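Side-chain contact in putative 4-Hydroxy-2-oxoglutarate aldolase / 2-dehydro-3-deoxyphosphogluconate aldolase (Yersinia enterocolitica, PDB 3LM7), which is a putative aldolase of the KDGP aldolase family, built on a TIM-barrel fold: residues P92-Q97 and W189-G194. Residues are numbered along the deposited sequence; the frame is centred on the assembly and turned at random.
Sequences PQHVNQ and WLEPTG
Glu191 OE1 is gripped by three donors inside the TIM barrel: NE2 of His94 across the contact, NE2 of His219 and ND2 of Asn117. The bond from His94 NE2 to Glu191 OE1 measures 2.9 Å, but it is bent, with an angle of 136° at the hydrogen. The same N-H is shared with the second oxygen, and this branch is straighter: His94 NE2 to Glu191 OE2 is also 2.9 Å, at 158°. The result is a bifurcated His-carboxylate hydrogen bond joining strands 94-95 and 189-192, which are separated in the parallel sheet by strands 115-120 and 161-164.

The two side chains approach from opposite directions. The NE2 edge of the imidazole meets the carboxylate, and the two planes are turned 34° apart. OE2 lies in the ring plane of His94; OE1 is tilted out of it. Both oxygens use their syn lone pairs. The chain of Glu191, extended beyond CG, carries the carboxylate to the histidine.

Ser69 OG bonds to ND1 of His94, so both ring nitrogens are engaged and rotation of the ring is restrained, while Ser161 OG bonds to OE2 of Glu191. Of the two His94 ring carbons beside NE2, CE1 lies near Glu191 OE1, at 3.4 Å, and CD2 near Glu191 OE2, at 3.7 Å.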
ATOM      1  N   PRO A  92       9.590  10.886 -16.466  1.00  7.14           N
ATOM      2  CA  PRO A  92       9.202   9.501 -16.632  1.00  6.82           C
ATOM      3  C   PRO A  92       8.396   8.996 -15.454  1.00  7.80           C
ATOM      4  O   PRO A  92       8.129   9.770 -14.481  1.00 10.02           O
ATOM      5  CB  PRO A  92      10.570   8.774 -16.637  1.00  7.03           C
ATOM      6  CG  PRO A  92      11.323   9.509 -15.521  1.00  7.71           C
ATOM      7  CD  PRO A  92      10.920  11.003 -15.810  1.00  6.58           C
ATOM      8  N   GLN A  93       8.037   7.698 -15.505  1.00  7.50           N
ATOM      9  CA  GLN A  93       7.382   7.048 -14.377  1.00  6.82           C
ATOM     10  C   GLN A  93       8.368   6.616 -13.299  1.00  6.94           C
ATOM     11  O   GLN A  93       7.972   6.446 -12.149  1.00  8.76           O
ATOM     12  CB  GLN A  93       6.573   5.817 -14.812  1.00  7.18           C
ATOM     13  CG  GLN A  93       5.230   6.293 -15.469  1.00  6.78           C
ATOM     14  CD  GLN A  93       4.494   5.124 -16.126  1.00  8.32           C
ATOM     15  OE1 GLN A  93       4.888   3.969 -15.960  1.00  8.64           O
ATOM     16  NE2 GLN A  93       3.429   5.431 -16.918  1.00  8.42           N
ATOM     17  N   HIS A  94       9.628   6.490 -13.655  1.00  7.03           N
ATOM     18  CA  HIS A  94      10.583   5.842 -12.753  1.00  6.32           C
ATOM     19  C   HIS A  94      11.997   6.332 -13.007  1.00  5.77           C
ATOM     20  O   HIS A  94      12.395   6.516 -14.189  1.00  5.70           O
ATOM     21  CB  HIS A  94      10.559   4.299 -13.007  1.00  5.49           C
ATOM     22  CG  HIS A  94      11.389   3.536 -12.021  1.00  7.65           C
ATOM     23  ND1 HIS A  94      12.696   3.195 -12.271  1.00  5.49           N
ATOM     24  CD2 HIS A  94      11.101   3.063 -10.776  1.00  6.37           C
ATOM     25  CE1 HIS A  94      13.167   2.503 -11.246  1.00  4.52           C
ATOM     26  NE2 HIS A  94      12.223   2.424 -10.320  1.00  4.90           N
ATOM     27  N   VAL A  95      12.780   6.490 -11.915  1.00  4.64           N
ATOM     28  CA  VAL A  95      14.149   6.959 -12.054  1.00  5.46           C
ATOM     29  C   VAL A  95      15.029   6.075 -11.168  1.00  6.20           C
ATOM     30  O   VAL A  95      14.672   5.851 -10.005  1.00  6.05           O
ATOM     31  CB  VAL A  95      14.273   8.429 -11.514  1.00  6.25           C
ATOM     32  CG1 VAL A  95      15.766   8.935 -11.431  1.00  3.87           C
ATOM     33  CG2 VAL A  95      13.371   9.423 -12.377  1.00  6.23           C
ATOM     34  N   ASN A  96      16.142   5.573 -11.706  1.00  5.86           N
ATOM     35  CA  ASN A  96      17.100   4.848 -10.905  1.00  4.68           C
ATOM     36  C   ASN A  96      18.085   5.874 -10.349  1.00  5.88           C
ATOM     37  O   ASN A  96      18.714   6.607 -11.133  1.00  6.10           O
ATOM     38  CB  ASN A  96      17.904   3.852 -11.750  1.00  4.39           C
ATOM     39  CG  ASN A  96      17.074   2.608 -12.133  1.00  7.53           C
ATOM     40  OD1 ASN A  96      16.900   1.673 -11.330  1.00  6.64           O
ATOM     41  ND2 ASN A  96      16.513   2.640 -13.326  1.00  6.84           N
ATOM     42  N   GLN A  97      18.326   5.862  -9.038  1.00  5.35           N
ATOM     43  CA  GLN A  97      19.379   6.725  -8.490  1.00  5.18           C
ATOM     44  C   GLN A  97      20.283   5.971  -7.498  1.00  4.63           C
ATOM     45  O   GLN A  97      19.882   4.961  -6.935  1.00  6.87           O
ATOM     46  CB  GLN A  97      18.831   7.988  -7.764  1.00  5.64           C
ATOM     47  CG  GLN A  97      18.710   9.260  -8.675  1.00  7.60           C
ATOM     48  CD  GLN A  97      20.076   9.705  -9.191  1.00  5.90           C
ATOM     49  OE1 GLN A  97      21.118   9.160  -8.794  1.00  7.40           O
ATOM     50  NE2 GLN A  97      20.069  10.604 -10.159  1.00  5.15           N
ATOM     51  N   TRP A 189       8.775   1.148  -0.393  1.00  6.59           N
ATOM     52  CA  TRP A 189       8.726   0.222  -1.532  1.00  6.09           C
ATOM     53  C   TRP A 189      10.074  -0.384  -1.801  1.00  6.74           C
ATOM     54  O   TRP A 189      11.104   0.101  -1.314  1.00  6.14           O
ATOM     55  CB  TRP A 189       8.199   0.980  -2.766  1.00  5.41           C
ATOM     56  CG  TRP A 189       6.849   1.655  -2.463  1.00  7.44           C
ATOM     57  CD1 TRP A 189       5.934   1.337  -1.440  1.00  7.64           C
ATOM     58  CD2 TRP A 189       6.271   2.730  -3.195  1.00  8.25           C
ATOM     59  NE1 TRP A 189       4.867   2.197  -1.498  1.00  6.67           N
ATOM     60  CE2 TRP A 189       5.025   3.048  -2.571  1.00  9.51           C
ATOM     61  CE3 TRP A 189       6.667   3.445  -4.360  1.00 10.50           C
ATOM     62  CZ2 TRP A 189       4.179   4.078  -3.048  1.00  8.32           C
ATOM     63  CZ3 TRP A 189       5.814   4.535  -4.819  1.00 10.43           C
ATOM     64  CH2 TRP A 189       4.588   4.812  -4.143  1.00 10.27           C
ATOM     65  N   LEU A 190      10.097  -1.460  -2.595  1.00  5.29           N
ATOM     66  CA  LEU A 190      11.324  -2.228  -2.722  1.00  5.47           C
ATOM     67  C   LEU A 190      11.565  -2.717  -4.151  1.00  5.92           C
ATOM     68  O   LEU A 190      10.622  -3.222  -4.814  1.00  5.70           O
ATOM     69  CB  LEU A 190      11.212  -3.460  -1.789  1.00  4.25           C
ATOM     70  CG  LEU A 190      12.433  -4.422  -1.653  1.00  6.81           C
ATOM     71  CD1 LEU A 190      13.747  -3.665  -1.347  1.00  7.62           C
ATOM     72  CD2 LEU A 190      12.144  -5.447  -0.500  1.00  2.73           C
ATOM     73  N   GLU A 191      12.830  -2.609  -4.609  1.00  4.73           N
ATOM     74  CA  GLU A 191      13.188  -2.993  -5.961  1.00  5.35           C
ATOM     75  C   GLU A 191      14.360  -3.959  -5.905  1.00  6.49           C
ATOM     76  O   GLU A 191      15.539  -3.536  -5.958  1.00  6.93           O
ATOM     77  CB  GLU A 191      13.540  -1.729  -6.791  1.00  4.81           C
ATOM     78  CG  GLU A 191      12.496  -0.595  -6.613  1.00  6.79           C
ATOM     79  CD  GLU A 191      12.590   0.469  -7.670  1.00  5.79           C
ATOM     80  OE1 GLU A 191      13.305   0.250  -8.682  1.00  6.69           O
ATOM     81  OE2 GLU A 191      11.855   1.460  -7.563  1.00  8.00           O
ATOM     82  N   PRO A 192      14.075  -5.269  -5.748  1.00  6.49           N
ATOM     83  CA  PRO A 192      15.200  -6.218  -5.728  1.00  7.38           C
ATOM     84  C   PRO A 192      15.890  -6.284  -7.082  1.00  6.84           C
ATOM     85  O   PRO A 192      15.212  -6.299  -8.134  1.00  5.44           O
ATOM     86  CB  PRO A 192      14.537  -7.575  -5.420  1.00  6.99           C
ATOM     87  CG  PRO A 192      13.102  -7.391  -5.840  1.00  8.57           C
ATOM     88  CD  PRO A 192      12.761  -5.940  -5.633  1.00  8.29           C
ATOM     89  N   THR A 193      17.224  -6.283  -7.086  1.00  7.34           N
ATOM     90  CA  THR A 193      17.942  -6.150  -8.377  1.00  9.07           C
ATOM     91  C   THR A 193      19.245  -6.944  -8.239  1.00  9.90           C
ATOM     92  O   THR A 193      19.976  -6.798  -7.220  1.00  8.40           O
ATOM     93  CB  THR A 193      18.381  -4.693  -8.686  1.00  7.94           C
ATOM     94  OG1 THR A 193      17.273  -3.783  -8.636  1.00 10.32           O
ATOM     95  CG2 THR A 193      19.023  -4.542 -10.059  1.00  7.36           C
ATOM     96  N   GLY A 194      19.570  -7.706  -9.301  1.00 10.59           N
ATOM     97  CA  GLY A 194      20.868  -8.358  -9.414  1.00 10.21           C
ATOM     98  C   GLY A 194      20.748  -9.855  -9.357  1.00 10.93           C
ATOM     99  O   GLY A 194      20.451 -10.419  -8.310  1.00 11.92           O
TER